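Local coordinates for autotransporter adhesin/invasin TibA (Escherichia coli, PDB 4Q1Q), which mediates adhesion to and invasion of human intestinal epithelial cells, drives bacterial aggregation through TibA-TibA contacts between cells, and enhances biofilm formation, at residues G240-Q254 with G259-I273. Sequence-based numbering, arbitrary orientation.
Sequences GNVTETTITSGGMLQ and GSASKVIQNSGGAVI. With 289 (D-glycero-alpha-D-manno-heptopyranose), chain B; 289 (D-glycero-alpha-D-manno-heptopyranose), chain C; 289 (D-glycero-alpha-D-manno-heptopyranose), chain D.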
loop_
_atom_site.group_PDB
_atom_site.type_symbol
_atom_site.label_atom_id
_atom_site.label_comp_id
_atom_site.label_asym_id
_atom_site.label_seq_id
_atom_site.Cartn_x
_atom_site.Cartn_y
_atom_site.Cartn_z
ATOM N N GLY A 240 -3.962 -0.084 -24.306
ATOM C CA GLY A 240 -4.474 0.554 -23.087
ATOM C C GLY A 240 -5.708 1.355 -23.423
ATOM O O GLY A 240 -5.818 1.813 -24.566
ATOM N N ASN A 241 -6.620 1.499 -22.460
ATOM C CA ASN A 241 -7.848 2.280 -22.648
ATOM C C ASN A 241 -8.084 3.299 -21.560
ATOM O O ASN A 241 -7.848 3.004 -20.399
ATOM C CB ASN A 241 -9.102 1.420 -22.581
ATOM C CG ASN A 241 -9.282 0.607 -23.834
ATOM O OD1 ASN A 241 -9.937 1.039 -24.786
ATOM N ND2 ASN A 241 -8.620 -0.535 -23.863
ATOM N N VAL A 242 -8.586 4.468 -21.928
ATOM C CA VAL A 242 -9.040 5.410 -20.913
ATOM C C VAL A 242 -10.372 6.014 -21.327
ATOM O O VAL A 242 -10.691 6.105 -22.514
ATOM C CB VAL A 242 -7.995 6.498 -20.595
ATOM C CG1 VAL A 242 -6.668 5.839 -20.257
ATOM C CG2 VAL A 242 -7.766 7.460 -21.745
ATOM N N THR A 243 -11.153 6.384 -20.317
ATOM C CA THR A 243 -12.441 7.017 -20.561
ATOM C C THR A 243 -12.723 8.112 -19.531
ATOM O O THR A 243 -12.244 8.096 -18.393
ATOM C CB THR A 243 -13.577 5.985 -20.665
ATOM O OG1 THR A 243 -14.725 6.659 -21.196
ATOM C CG2 THR A 243 -13.885 5.386 -19.316
ATOM N N GLU A 244 -13.423 9.140 -19.992
ATOM C CA GLU A 244 -13.816 10.241 -19.123
ATOM C C GLU A 244 -12.538 10.818 -18.542
ATOM O O GLU A 244 -12.323 10.807 -17.335
ATOM C CB GLU A 244 -14.763 9.805 -17.999
ATOM C CG GLU A 244 -16.081 9.201 -18.454
ATOM C CD GLU A 244 -16.904 8.668 -17.283
ATOM O OE1 GLU A 244 -17.591 7.635 -17.454
ATOM O OE2 GLU A 244 -16.831 9.262 -16.181
ATOM N N THR A 245 -11.676 11.298 -19.429
ATOM C CA THR A 245 -10.513 12.061 -19.025
ATOM C C THR A 245 -10.852 13.521 -19.302
ATOM O O THR A 245 -11.295 13.898 -20.389
ATOM C CB THR A 245 -9.271 11.650 -19.829
ATOM O OG1 THR A 245 -9.000 10.269 -19.590
ATOM C CG2 THR A 245 -8.060 12.440 -19.409
ATOM N N THR A 246 -10.535 14.368 -18.336
ATOM C CA THR A 246 -10.582 15.797 -18.587
ATOM C C THR A 246 -9.143 16.318 -18.559
ATOM O O THR A 246 -8.348 15.997 -17.672
ATOM C CB THR A 246 -11.536 16.513 -17.600
ATOM O OG1 THR A 246 -11.882 17.799 -18.128
ATOM C CG2 THR A 246 -10.881 16.708 -16.257
ATOM N N ILE A 247 -8.807 17.088 -19.589
ATOM C CA ILE A 247 -7.471 17.658 -19.703
ATOM C C ILE A 247 -7.625 19.166 -19.557
ATOM O O ILE A 247 -8.174 19.842 -20.432
ATOM C CB ILE A 247 -6.759 17.361 -21.043
ATOM C CG1 ILE A 247 -6.877 15.876 -21.394
ATOM C CG2 ILE A 247 -5.291 17.769 -20.988
ATOM C CD1 ILE A 247 -7.994 15.555 -22.357
ATOM N N THR A 248 -7.082 19.641 -18.443
ATOM C CA THR A 248 -7.132 21.036 -18.078
ATOM C C THR A 248 -5.991 21.735 -18.791
ATOM O O THR A 248 -4.961 21.151 -19.135
ATOM C CB THR A 248 -6.986 21.247 -16.559
ATOM O OG1 THR A 248 -5.636 20.972 -16.152
ATOM C CG2 THR A 248 -7.987 20.374 -15.789
ATOM N N SER A 249 -6.225 23.021 -19.005
ATOM C CA SER A 249 -5.223 23.912 -19.552
ATOM C C SER A 249 -3.860 23.576 -18.976
ATOM O O SER A 249 -3.681 23.620 -17.763
ATOM C CB SER A 249 -5.585 25.350 -19.204
ATOM O OG SER A 249 -4.977 26.216 -20.140
ATOM N N GLY A 250 -2.908 23.220 -19.833
ATOM C CA GLY A 250 -1.557 22.919 -19.378
ATOM C C GLY A 250 -1.336 21.446 -19.069
ATOM O O GLY A 250 -0.220 21.042 -18.736
ATOM N N GLY A 251 -2.380 20.632 -19.172
ATOM C CA GLY A 251 -2.235 19.193 -18.947
ATOM C C GLY A 251 -2.106 18.445 -20.257
ATOM O O GLY A 251 -2.300 19.052 -21.309
HETATM N N MSE A 252 -1.827 17.145 -20.199
HETATM C CA MSE A 252 -1.690 16.345 -21.419
HETATM C C MSE A 252 -2.162 14.922 -21.392
HETATM O O MSE A 252 -1.876 14.162 -20.467
HETATM C CB MSE A 252 -0.209 16.246 -21.742
HETATM C CG MSE A 252 -0.066 15.811 -23.203
HETATM SE SE MSE A 252 1.868 15.737 -23.564
HETATM C CE MSE A 252 2.161 17.641 -23.996
ATOM N N LEU A 253 -2.895 14.574 -22.445
ATOM C CA LEU A 253 -3.189 13.180 -22.747
ATOM C C LEU A 253 -2.353 12.818 -23.976
ATOM O O LEU A 253 -2.434 13.447 -25.031
ATOM C CB LEU A 253 -4.682 12.977 -22.992
ATOM C CG LEU A 253 -5.131 11.722 -23.743
ATOM C CD1 LEU A 253 -4.940 10.559 -22.784
ATOM C CD2 LEU A 253 -6.565 11.879 -24.223
ATOM N N GLN A 254 -1.514 11.803 -23.821
ATOM C CA GLN A 254 -0.775 11.284 -24.964
ATOM C C GLN A 254 -1.123 9.838 -25.260
ATOM O O GLN A 254 -1.000 8.948 -24.417
ATOM C CB GLN A 254 0.699 11.401 -24.641
ATOM C CG GLN A 254 1.589 11.154 -25.844
ATOM C CD GLN A 254 3.027 11.468 -25.505
ATOM O OE1 GLN A 254 3.354 11.927 -24.407
ATOM N NE2 GLN A 254 3.902 11.186 -26.448
ATOM N N GLY A 259 -3.355 2.714 -28.751
ATOM C CA GLY A 259 -3.970 2.964 -27.450
ATOM C C GLY A 259 -5.348 3.540 -27.714
ATOM O O GLY A 259 -5.582 3.931 -28.850
ATOM N N SER A 260 -6.262 3.625 -26.746
ATOM C CA SER A 260 -7.519 4.344 -26.979
ATOM C C SER A 260 -8.018 5.201 -25.826
ATOM O O SER A 260 -7.864 4.895 -24.650
ATOM C CB SER A 260 -8.667 3.414 -27.383
ATOM O OG SER A 260 -8.377 2.040 -27.174
ATOM N N ALA A 261 -8.709 6.267 -26.203
ATOM C CA ALA A 261 -9.315 7.175 -25.244
ATOM C C ALA A 261 -10.722 7.482 -25.729
ATOM O O ALA A 261 -10.973 7.565 -26.932
ATOM C CB ALA A 261 -8.510 8.459 -25.115
ATOM N N SER A 262 -11.651 7.619 -24.790
ATOM C CA SER A 262 -12.991 8.032 -25.173
ATOM C C SER A 262 -13.548 8.922 -24.071
ATOM O O SER A 262 -12.968 9.051 -22.996
ATOM C CB SER A 262 -13.858 6.806 -25.449
ATOM O OG SER A 262 -13.931 5.986 -24.294
ATOM N N LYS A 263 -14.628 9.612 -24.405
ATOM C CA LYS A 263 -15.225 10.598 -23.524
ATOM C C LYS A 263 -14.159 11.530 -22.993
ATOM O O LYS A 263 -14.065 11.777 -21.797
ATOM C CB LYS A 263 -15.983 9.931 -22.376
ATOM C CG LYS A 263 -17.120 9.065 -22.883
ATOM C CD LYS A 263 -18.208 8.918 -21.823
ATOM C CE LYS A 263 -19.400 8.141 -22.360
ATOM N NZ LYS A 263 -18.994 6.751 -22.705
ATOM N N VAL A 264 -13.405 12.106 -23.920
ATOM C CA VAL A 264 -12.371 13.059 -23.564
ATOM C C VAL A 264 -12.926 14.470 -23.480
ATOM O O VAL A 264 -13.570 14.932 -24.404
ATOM C CB VAL A 264 -11.192 13.043 -24.560
ATOM C CG1 VAL A 264 -10.230 14.164 -24.222
ATOM C CG2 VAL A 264 -10.473 11.703 -24.489
ATOM N N ILE A 265 -12.586 15.165 -22.400
ATOM C CA ILE A 265 -12.988 16.549 -22.218
ATOM C C ILE A 265 -11.691 17.337 -22.321
ATOM O O ILE A 265 -10.853 17.346 -21.421
ATOM C CB ILE A 265 -13.691 16.839 -20.870
ATOM C CG1 ILE A 265 -14.917 15.938 -20.697
ATOM C CG2 ILE A 265 -14.121 18.300 -20.787
ATOM C CD1 ILE A 265 -15.405 15.813 -19.266
ATOM N N GLN A 266 -11.566 18.036 -23.441
ATOM C CA GLN A 266 -10.356 18.789 -23.701
ATOM C C GLN A 266 -10.616 20.264 -23.477
ATOM O O GLN A 266 -11.182 20.903 -24.352
ATOM C CB GLN A 266 -9.922 18.588 -25.153
ATOM C CG GLN A 266 -8.656 19.374 -25.447
ATOM C CD GLN A 266 -7.954 18.896 -26.695
ATOM O OE1 GLN A 266 -8.589 18.397 -27.626
ATOM N NE2 GLN A 266 -6.644 19.117 -26.735
ATOM N N ASN A 267 -10.218 20.790 -22.326
ATOM C CA ASN A 267 -10.262 22.229 -22.115
ATOM C C ASN A 267 -9.259 22.980 -22.991
ATOM O O ASN A 267 -8.275 22.428 -23.490
ATOM C CB ASN A 267 -9.924 22.611 -20.672
ATOM C CG ASN A 267 -10.901 22.077 -19.647
ATOM O OD1 ASN A 267 -12.004 21.614 -19.945
ATOM N ND2 ASN A 267 -10.444 22.090 -18.403
ATOM N N SER A 268 -9.487 24.283 -23.083
ATOM C CA SER A 268 -8.631 25.194 -23.826
ATOM C C SER A 268 -7.247 25.247 -23.178
ATOM O O SER A 268 -7.127 25.403 -21.962
ATOM C CB SER A 268 -9.330 26.556 -23.883
ATOM O OG SER A 268 -8.836 27.397 -24.915
ATOM N N GLY A 269 -6.197 25.038 -23.969
ATOM C CA GLY A 269 -4.852 24.787 -23.428
ATOM C C GLY A 269 -4.507 23.384 -22.948
ATOM O O GLY A 269 -3.396 23.121 -22.499
ATOM N N GLY A 270 -5.457 22.459 -22.983
ATOM C CA GLY A 270 -5.144 21.059 -22.716
ATOM C C GLY A 270 -4.628 20.337 -23.947
ATOM O O GLY A 270 -5.309 20.246 -24.969
ATOM N N ALA A 271 -3.437 19.762 -23.833
ATOM C CA ALA A 271 -2.814 19.056 -24.954
ATOM C C ALA A 271 -3.303 17.625 -25.120
ATOM O O ALA A 271 -3.388 16.865 -24.144
ATOM C CB ALA A 271 -1.314 19.052 -24.754
ATOM N N VAL A 272 -3.685 17.292 -26.352
ATOM C CA VAL A 272 -3.936 15.906 -26.724
ATOM C C VAL A 272 -3.063 15.562 -27.932
ATOM O O VAL A 272 -3.044 16.277 -28.936
ATOM C CB VAL A 272 -5.406 15.622 -27.061
ATOM C CG1 VAL A 272 -5.596 14.194 -27.553
ATOM C CG2 VAL A 272 -6.281 15.862 -25.846
ATOM N N ILE A 273 -2.365 14.441 -27.798
ATOM C CA ILE A 273 -1.455 13.916 -28.802
ATOM C C ILE A 273 -1.887 12.533 -29.244
ATOM O O ILE A 273 -2.065 11.646 -28.409
ATOM C CB ILE A 273 -0.042 13.773 -28.226
ATOM C CG1 ILE A 273 0.407 15.129 -27.701
ATOM C CG2 ILE A 273 0.921 13.291 -29.305
ATOM C CD1 ILE A 273 1.767 15.117 -27.024
HETATM O O7 289 B . -9.553 -4.344 -27.886
HETATM C C7 289 B . -9.479 -3.472 -26.751
HETATM C C6 289 B . -8.474 -2.323 -26.883
HETATM O O6 289 B . -7.343 -2.645 -27.706
HETATM C C5 289 B . -9.080 -1.027 -27.432
HETATM O O5 289 B . -7.990 -0.168 -27.780
HETATM C C1 289 B . -8.426 1.147 -28.132
HETATM C C2 289 B . -9.148 1.020 -29.472
HETATM O O2 289 B . -8.370 0.398 -30.502
HETATM C C3 289 B . -10.395 0.170 -29.247
HETATM O O3 289 B . -11.072 -0.002 -30.497
HETATM C C4 289 B . -10.025 -1.174 -28.627
HETATM O O4 289 B . -11.247 -1.787 -28.205
HETATM O O7 289 C . -2.643 27.090 -14.854
HETATM C C7 289 C . -3.292 26.981 -16.127
HETATM C C6 289 C . -2.663 27.952 -17.127
HETATM O O6 289 C . -1.292 28.199 -16.790
HETATM C C5 289 C . -2.772 27.427 -18.554
HETATM O O5 289 C . -4.092 27.746 -19.002
HETATM C C1 289 C . -4.311 27.315 -20.343
HETATM C C2 289 C . -3.392 28.044 -21.312
HETATM O O2 289 C . -3.583 29.457 -21.223
HETATM C C3 289 C . -1.973 27.636 -20.939
HETATM O O3 289 C . -1.038 28.242 -21.839
HETATM C C4 289 C . -1.714 28.017 -19.485
HETATM O O4 289 C . -0.410 27.539 -19.139
HETATM O O7 289 D . -10.106 30.144 -19.887
HETATM C C7 289 D . -9.572 29.386 -20.979
HETATM C C6 289 D . -9.037 30.328 -22.052
HETATM O O6 289 D . -8.086 31.253 -21.514
HETATM C C5 289 D . -8.352 29.531 -23.158
HETATM O O5 289 D . -9.347 29.329 -24.166
HETATM C C1 289 D . -8.918 28.631 -25.336
HETATM C C2 289 D . -7.825 29.458 -25.999
HETATM O O2 289 D . -8.203 30.801 -26.314
HETATM C C3 289 D . -6.678 29.463 -24.993
HETATM O O3 289 D . -5.528 30.058 -25.593
HETATM C C4 289 D . -7.098 30.198 -23.725
HETATM O O4 289 D . -5.971 30.170 -22.838
#
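Leu253 on Val272 and Met252 beside Ala271 mark two successive coils of the right-handed parallel beta-helix of the autotransporter passenger, stacked in a 19-residue register. Backbone hydrogen bonds join all three faces, as from Val242 N to Ser260 O, Ile247 N to Ile265 O (2.8 Å) and Leu253 N to Ala271 O. At the corners Glu244 and Lys263 have positive phi, their side chains running alongside each other.

Inside, Val242, Ile247, Leu253, Val264 and Val272 pack with small Ala261, while buried Thr245 hydrogen-bonds Gln234 through OG1. Leu253, with CG anti to its backbone nitrogen (chi1 161°), turns CD2 toward both Val264 CG2 (3.9 Å) and Ala261 CB (4.0 Å), which also meets Val242 CG2 (3.6 Å). Ile247 CD1 lies unusually close to Val264 CG1 (3.2 Å), a doubtful placement. Outside, the selenium of selenomethionine Met252 rests on Ile273 CD1.

Type II turns Thr248-Gly251 and Asn267-Gly270 stack, and Gly250 and Gly269 suit their positive phi. Gly250 N meets Gly269 O at 2.7 Å from above the carbonyl plane. Each turn presents a heptosylated serine, Ser249 or Ser268; strand residue Ser260 carries another, bordered by Asn241. Each link is covalent, with Ser260 OG 1.3 Å from heptose C1.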